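Local coordinates for protein constitutive androstane receptor (Mus musculus, PDB 1XNX) that acts as a ligand-responsive nuclear receptor that, as a heterodimer with RXR, binds DNA response elements and activates transcription of their target genes, at residues A[111-125]-A[153-167]. Sequence-based numbering, arbitrary orientation.
Sequences HISLNTTFCLQTENF and FHKNLKGLHLQEPEY. With ATE (16,17-androstene-3-ol), chain C.
Ile112, Asn115 and Leu120 lie closest, CA to CA, to Tyr167, His154 and Lys155 as the end of helix 95-114 and the turn of the following hairpin run past the end of helix 144-158 and the start of helix 164-175, with Asn115 CA 5.8 Å from His154 CA. The His154 imidazole is the hub. With CG beside the backbone N (chi1 -79°), it swings toward helix 95-114, where its NE2 shares a fairly straight hydrogen bond of 3.1 Å with His111 ND1, at the edge of the His111 ring. Phe125 drives its CZ edge onto one imidazole face in a T-shaped stack, planes at 86° and centroids 4.7 Å apart; Phe153 of the same helix covers the opposite face. His154 CB sits over the centre of the Phe118 ring, a CH-pi contact of 4.0 Å to the centroid. Lys158 bends at chi2 (64°) past Phe118, bringing NZ to Asn115 O in the carbonyl plane at 3.0 Å; that oxygen also accepts from Phe118 N, so two donors grip it. A methionine in place of Lys158 would probably leave Asn115 O with the Phe118 N bond alone and Gln121 of the second subunit without its lysine partner. Nearby, Tyr167 lays one ring face against Thr116 OG1 and brings CD2 to 4.0 Å from Ile112 CG2. Farther out, Glu123 OE2 and Lys155 NZ make a long salt bridge. In the crystal assembly, Cys119 forms a disulfide with Cys119 of the second subunit. The aromatic cluster of His111, Phe118, Phe125 and His154 backs the ligand pocket: Phe125 CE1 lies 3.3 Å from ATE C17. The packing ties the beta hairpin to the helices beside the steroid in the alpha-helical sandwich of a nuclear receptor ligand-binding domain.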
loop_
_atom_site.group_PDB
_atom_site.type_symbol
_atom_site.label_atom_id
_atom_site.label_comp_id
_atom_site.label_asym_id
_atom_site.label_seq_id
_atom_site.Cartn_x
_atom_site.Cartn_y
_atom_site.Cartn_z
ATOM N N HIS A 111 5.441 -9.517 14.572
ATOM C CA HIS A 111 4.872 -9.471 13.233
ATOM C C HIS A 111 3.692 -8.507 13.128
ATOM O O HIS A 111 3.426 -7.961 12.060
ATOM C CB HIS A 111 4.485 -10.873 12.777
ATOM C CG HIS A 111 5.670 -11.747 12.513
ATOM N ND1 HIS A 111 6.325 -11.764 11.301
ATOM C CD2 HIS A 111 6.368 -12.572 13.329
ATOM C CE1 HIS A 111 7.374 -12.561 11.381
ATOM N NE2 HIS A 111 7.423 -13.063 12.602
ATOM N N ILE A 112 2.991 -8.283 14.234
ATOM C CA ILE A 112 1.863 -7.354 14.229
ATOM C C ILE A 112 2.417 -5.939 14.099
ATOM O O ILE A 112 1.865 -5.107 13.375
ATOM C CB ILE A 112 1.027 -7.454 15.532
ATOM C CG1 ILE A 112 0.264 -8.787 15.562
ATOM C CG2 ILE A 112 0.076 -6.271 15.634
ATOM C CD1 ILE A 112 -0.405 -9.088 16.883
ATOM N N SER A 113 3.519 -5.668 14.788
ATOM C CA SER A 113 4.128 -4.344 14.723
ATOM C C SER A 113 4.832 -4.151 13.389
ATOM O O SER A 113 4.748 -3.089 12.769
ATOM C CB SER A 113 5.141 -4.167 15.853
ATOM O OG SER A 113 4.491 -4.138 17.111
ATOM N N LEU A 114 5.518 -5.195 12.943
ATOM C CA LEU A 114 6.254 -5.137 11.694
ATOM C C LEU A 114 5.359 -4.923 10.468
ATOM O O LEU A 114 5.778 -4.287 9.499
ATOM C CB LEU A 114 7.071 -6.418 11.524
ATOM C CG LEU A 114 8.463 -6.294 10.901
ATOM C CD1 LEU A 114 8.827 -7.615 10.228
ATOM C CD2 LEU A 114 8.484 -5.167 9.891
ATOM N N ASN A 115 4.133 -5.447 10.505
ATOM C CA ASN A 115 3.209 -5.313 9.373
ATOM C C ASN A 115 2.991 -3.844 9.067
ATOM O O ASN A 115 2.488 -3.467 8.009
ATOM C CB ASN A 115 1.857 -5.968 9.689
ATOM C CG ASN A 115 0.945 -6.046 8.462
ATOM O OD1 ASN A 115 1.317 -6.622 7.438
ATOM N ND2 ASN A 115 -0.251 -5.466 8.563
ATOM N N THR A 116 3.390 -3.020 10.024
ATOM C CA THR A 116 3.251 -1.577 9.941
ATOM C C THR A 116 4.124 -0.956 8.869
ATOM O O THR A 116 3.843 0.139 8.397
ATOM C CB THR A 116 3.558 -0.975 11.316
ATOM O OG1 THR A 116 2.346 -0.950 12.083
ATOM C CG2 THR A 116 4.154 0.406 11.205
ATOM N N THR A 117 5.173 -1.671 8.475
ATOM C CA THR A 117 6.102 -1.188 7.461
ATOM C C THR A 117 5.936 -1.990 6.185
ATOM O O THR A 117 6.682 -1.793 5.230
ATOM C CB THR A 117 7.577 -1.354 7.916
ATOM O OG1 THR A 117 7.912 -2.750 7.922
ATOM C CG2 THR A 117 7.789 -0.786 9.321
ATOM N N PHE A 118 4.958 -2.889 6.165
ATOM C CA PHE A 118 4.736 -3.746 5.005
ATOM C C PHE A 118 3.969 -3.089 3.871
ATOM O O PHE A 118 2.955 -2.454 4.092
ATOM C CB PHE A 118 3.999 -5.024 5.430
ATOM C CG PHE A 118 3.858 -6.049 4.331
ATOM C CD1 PHE A 118 4.964 -6.771 3.889
ATOM C CD2 PHE A 118 2.617 -6.286 3.735
ATOM C CE1 PHE A 118 4.833 -7.713 2.869
ATOM C CE2 PHE A 118 2.475 -7.224 2.717
ATOM C CZ PHE A 118 3.582 -7.940 2.283
ATOM N N CYS A 119 4.473 -3.258 2.653
ATOM C CA CYS A 119 3.847 -2.721 1.450
ATOM C C CYS A 119 3.114 -3.859 0.718
ATOM O O CYS A 119 3.721 -4.874 0.381
ATOM C CB CYS A 119 4.918 -2.106 0.537
ATOM S SG CYS A 119 4.387 -1.777 -1.183
ATOM N N LEU A 120 1.815 -3.688 0.475
ATOM C CA LEU A 120 1.023 -4.718 -0.199
ATOM C C LEU A 120 1.384 -4.857 -1.667
ATOM O O LEU A 120 1.429 -5.963 -2.212
ATOM C CB LEU A 120 -0.470 -4.401 -0.088
ATOM C CG LEU A 120 -1.361 -5.516 0.474
ATOM C CD1 LEU A 120 -2.825 -5.124 0.362
ATOM C CD2 LEU A 120 -1.092 -6.801 -0.280
ATOM N N GLN A 121 1.633 -3.722 -2.306
ATOM C CA GLN A 121 1.985 -3.670 -3.721
ATOM C C GLN A 121 3.273 -4.425 -4.078
ATOM O O GLN A 121 3.367 -5.020 -5.147
ATOM C CB GLN A 121 2.127 -2.208 -4.145
ATOM C CG GLN A 121 2.433 -1.998 -5.616
ATOM C CD GLN A 121 1.405 -2.649 -6.507
ATOM O OE1 GLN A 121 0.215 -2.689 -6.179
ATOM N NE2 GLN A 121 1.853 -3.158 -7.647
ATOM N N THR A 122 4.260 -4.412 -3.191
ATOM C CA THR A 122 5.512 -5.080 -3.500
ATOM C C THR A 122 5.921 -6.199 -2.525
ATOM O O THR A 122 6.952 -6.853 -2.711
ATOM C CB THR A 122 6.627 -4.041 -3.576
ATOM O OG1 THR A 122 6.953 -3.587 -2.255
ATOM C CG2 THR A 122 6.171 -2.866 -4.393
ATOM N N GLU A 123 5.113 -6.412 -1.491
ATOM C CA GLU A 123 5.395 -7.436 -0.496
ATOM C C GLU A 123 6.818 -7.303 0.044
ATOM O O GLU A 123 7.603 -8.268 0.046
ATOM C CB GLU A 123 5.199 -8.809 -1.112
ATOM C CG GLU A 123 3.977 -8.883 -1.991
ATOM C CD GLU A 123 3.826 -10.231 -2.620
ATOM O OE1 GLU A 123 4.822 -10.709 -3.206
ATOM O OE2 GLU A 123 2.719 -10.804 -2.526
ATOM N N ASN A 124 7.146 -6.091 0.483
ATOM C CA ASN A 124 8.446 -5.798 1.059
ATOM C C ASN A 124 8.227 -4.909 2.265
ATOM O O ASN A 124 7.262 -4.143 2.296
ATOM C CB ASN A 124 9.334 -5.072 0.056
ATOM C CG ASN A 124 9.745 -5.955 -1.094
ATOM O OD1 ASN A 124 9.922 -7.159 -0.929
ATOM N ND2 ASN A 124 9.917 -5.360 -2.265
ATOM N N PHE A 125 9.101 -5.019 3.263
ATOM C CA PHE A 125 8.986 -4.186 4.451
ATOM C C PHE A 125 9.956 -3.028 4.279
ATOM O O PHE A 125 11.118 -3.242 3.933
ATOM C CB PHE A 125 9.357 -4.966 5.719
ATOM C CG PHE A 125 8.450 -6.137 6.021
ATOM C CD1 PHE A 125 8.519 -7.309 5.276
ATOM C CD2 PHE A 125 7.540 -6.074 7.075
ATOM C CE1 PHE A 125 7.696 -8.403 5.580
ATOM C CE2 PHE A 125 6.717 -7.155 7.385
ATOM C CZ PHE A 125 6.798 -8.323 6.634
ATOM N N PHE A 153 0.312 -14.076 6.064
ATOM C CA PHE A 153 -0.174 -13.334 7.219
ATOM C C PHE A 153 -0.130 -11.829 6.985
ATOM O O PHE A 153 -1.151 -11.137 7.089
ATOM C CB PHE A 153 0.667 -13.668 8.451
ATOM C CG PHE A 153 0.353 -12.805 9.639
ATOM C CD1 PHE A 153 -0.823 -12.992 10.361
ATOM C CD2 PHE A 153 1.199 -11.759 9.991
ATOM C CE1 PHE A 153 -1.158 -12.144 11.415
ATOM C CE2 PHE A 153 0.873 -10.906 11.036
ATOM C CZ PHE A 153 -0.307 -11.099 11.749
ATOM N N HIS A 154 1.068 -11.333 6.677
ATOM C CA HIS A 154 1.286 -9.910 6.437
ATOM C C HIS A 154 0.442 -9.361 5.296
ATOM O O HIS A 154 -0.024 -8.227 5.362
ATOM C CB HIS A 154 2.773 -9.640 6.186
ATOM C CG HIS A 154 3.595 -9.606 7.438
ATOM N ND1 HIS A 154 3.492 -8.591 8.364
ATOM C CD2 HIS A 154 4.485 -10.491 7.948
ATOM C CE1 HIS A 154 4.280 -8.852 9.391
ATOM N NE2 HIS A 154 4.893 -10.000 9.164
ATOM N N LYS A 155 0.245 -10.155 4.251
ATOM C CA LYS A 155 -0.570 -9.710 3.131
ATOM C C LYS A 155 -2.020 -9.623 3.609
ATOM O O LYS A 155 -2.709 -8.614 3.388
ATOM C CB LYS A 155 -0.463 -10.685 1.962
ATOM C CG LYS A 155 0.948 -10.858 1.409
ATOM C CD LYS A 155 0.963 -11.870 0.262
ATOM C CE LYS A 155 0.049 -11.416 -0.874
ATOM N NZ LYS A 155 -0.402 -12.547 -1.741
ATOM N N ASN A 156 -2.475 -10.678 4.280
ATOM C CA ASN A 156 -3.833 -10.710 4.791
ATOM C C ASN A 156 -4.117 -9.530 5.725
ATOM O O ASN A 156 -5.149 -8.861 5.612
ATOM C CB ASN A 156 -4.075 -12.026 5.528
ATOM C CG ASN A 156 -4.247 -13.197 4.588
ATOM O OD1 ASN A 156 -3.934 -14.337 4.938
ATOM N ND2 ASN A 156 -4.769 -12.929 3.395
ATOM N N LEU A 157 -3.196 -9.270 6.645
ATOM C CA LEU A 157 -3.378 -8.181 7.595
ATOM C C LEU A 157 -3.261 -6.788 6.970
ATOM O O LEU A 157 -3.945 -5.856 7.399
ATOM C CB LEU A 157 -2.385 -8.317 8.762
ATOM C CG LEU A 157 -2.556 -7.323 9.917
ATOM C CD1 LEU A 157 -3.974 -7.382 10.441
ATOM C CD2 LEU A 157 -1.583 -7.645 11.026
ATOM N N LYS A 158 -2.416 -6.626 5.957
ATOM C CA LYS A 158 -2.286 -5.303 5.364
ATOM C C LYS A 158 -3.529 -4.966 4.577
ATOM O O LYS A 158 -3.974 -3.815 4.554
ATOM C CB LYS A 158 -1.080 -5.218 4.438
ATOM C CG LYS A 158 -0.634 -3.788 4.207
ATOM C CD LYS A 158 -0.152 -3.177 5.509
ATOM C CE LYS A 158 0.416 -1.788 5.305
ATOM N NZ LYS A 158 1.072 -1.275 6.549
ATOM N N GLY A 159 -4.082 -5.982 3.925
ATOM C CA GLY A 159 -5.277 -5.790 3.131
ATOM C C GLY A 159 -6.436 -5.226 3.926
ATOM O O GLY A 159 -7.402 -4.749 3.334
ATOM N N LEU A 160 -6.349 -5.260 5.254
ATOM C CA LEU A 160 -7.430 -4.746 6.093
ATOM C C LEU A 160 -7.358 -3.236 6.348
ATOM O O LEU A 160 -8.226 -2.666 6.991
ATOM C CB LEU A 160 -7.465 -5.507 7.423
ATOM C CG LEU A 160 -7.721 -7.013 7.291
ATOM C CD1 LEU A 160 -7.624 -7.680 8.651
ATOM C CD2 LEU A 160 -9.088 -7.244 6.668
ATOM N N HIS A 161 -6.314 -2.594 5.842
ATOM C CA HIS A 161 -6.153 -1.156 5.997
ATOM C C HIS A 161 -6.220 -0.631 7.426
ATOM O O HIS A 161 -6.905 0.353 7.682
ATOM C CB HIS A 161 -7.202 -0.423 5.159
ATOM C CG HIS A 161 -6.973 -0.524 3.685
ATOM N ND1 HIS A 161 -5.726 -0.735 3.139
ATOM C CD2 HIS A 161 -7.821 -0.382 2.638
ATOM C CE1 HIS A 161 -5.813 -0.716 1.821
ATOM N NE2 HIS A 161 -7.075 -0.504 1.491
ATOM N N LEU A 162 -5.496 -1.262 8.348
ATOM C CA LEU A 162 -5.506 -0.838 9.749
ATOM C C LEU A 162 -4.702 0.425 10.012
ATOM O O LEU A 162 -4.006 0.920 9.140
ATOM C CB LEU A 162 -4.948 -1.944 10.651
ATOM C CG LEU A 162 -5.678 -3.283 10.797
ATOM C CD1 LEU A 162 -5.054 -4.022 11.975
ATOM C CD2 LEU A 162 -7.169 -3.072 11.037
ATOM N N GLN A 163 -4.804 0.932 11.234
ATOM C CA GLN A 163 -4.060 2.117 11.675
ATOM C C GLN A 163 -3.605 1.948 13.136
ATOM O O GLN A 163 -4.222 1.202 13.910
ATOM C CB GLN A 163 -4.914 3.375 11.547
ATOM C CG GLN A 163 -5.199 3.756 10.117
ATOM C CD GLN A 163 -5.731 5.170 9.987
ATOM O OE1 GLN A 163 -6.057 5.617 8.888
ATOM N NE2 GLN A 163 -5.819 5.884 11.109
ATOM N N GLU A 164 -2.527 2.638 13.496
ATOM C CA GLU A 164 -1.951 2.588 14.845
ATOM C C GLU A 164 -2.899 2.026 15.920
ATOM O O GLU A 164 -2.592 1.018 16.559
ATOM C CB GLU A 164 -1.491 3.989 15.256
ATOM C CG GLU A 164 -0.703 4.736 14.193
ATOM C CD GLU A 164 0.763 4.358 14.193
ATOM O OE1 GLU A 164 1.508 4.841 13.311
ATOM O OE2 GLU A 164 1.171 3.581 15.084
ATOM N N PRO A 165 -4.061 2.678 16.135
ATOM C CA PRO A 165 -5.021 2.207 17.142
ATOM C C PRO A 165 -5.372 0.726 17.003
ATOM O O PRO A 165 -5.228 -0.047 17.956
ATOM C CB PRO A 165 -6.225 3.112 16.914
ATOM C CG PRO A 165 -5.579 4.393 16.511
ATOM C CD PRO A 165 -4.539 3.927 15.518
ATOM N N GLU A 166 -5.828 0.323 15.820
ATOM C CA GLU A 166 -6.176 -1.072 15.621
ATOM C C GLU A 166 -4.958 -1.966 15.867
ATOM O O GLU A 166 -5.083 -3.028 16.470
ATOM C CB GLU A 166 -6.730 -1.294 14.212
ATOM C CG GLU A 166 -7.988 -0.483 13.900
ATOM C CD GLU A 166 -7.671 0.938 13.467
ATOM O OE1 GLU A 166 -7.147 1.112 12.344
ATOM O OE2 GLU A 166 -7.936 1.881 14.246
ATOM N N TYR A 167 -3.780 -1.536 15.421
ATOM C CA TYR A 167 -2.566 -2.326 15.627
ATOM C C TYR A 167 -2.231 -2.490 17.097
ATOM O O TYR A 167 -1.922 -3.592 17.547
ATOM C CB TYR A 167 -1.356 -1.697 14.927
ATOM C CG TYR A 167 -1.253 -2.049 13.469
ATOM C CD1 TYR A 167 -1.505 -1.095 12.479
ATOM C CD2 TYR A 167 -0.949 -3.359 13.072
ATOM C CE1 TYR A 167 -1.461 -1.437 11.125
ATOM C CE2 TYR A 167 -0.902 -3.714 11.723
ATOM C CZ TYR A 167 -1.159 -2.744 10.754
ATOM O OH TYR A 167 -1.104 -3.086 9.422
HETATM O O1 ATE C . 11.866 -12.203 13.614
HETATM C C3 ATE C . 13.033 -12.680 12.944
HETATM C C2 ATE C . 13.749 -11.424 12.398
HETATM C C1 ATE C . 13.064 -10.843 11.154
HETATM C C4 ATE C . 12.464 -13.723 11.957
HETATM C C5 ATE C . 11.764 -13.024 10.765
HETATM C C6 ATE C . 11.244 -14.101 9.794
HETATM C C10 ATE C . 12.595 -11.867 10.073
HETATM C C19 ATE C . 13.919 -12.467 9.468
HETATM C C9 ATE C . 11.843 -11.204 8.858
HETATM C C11 ATE C . 12.601 -10.059 8.137
HETATM C C8 ATE C . 11.349 -12.352 7.882
HETATM C C7 ATE C . 10.555 -13.497 8.565
HETATM C C14 ATE C . 10.607 -11.731 6.662
HETATM C C15 ATE C . 9.985 -12.576 5.552
HETATM C C13 ATE C . 11.360 -10.566 5.939
HETATM C C12 ATE C . 11.858 -9.478 6.916
HETATM C C18 ATE C . 12.601 -11.047 5.110
HETATM C C17 ATE C . 10.280 -10.345 4.896
HETATM C C16 ATE C . 9.503 -11.431 4.682
#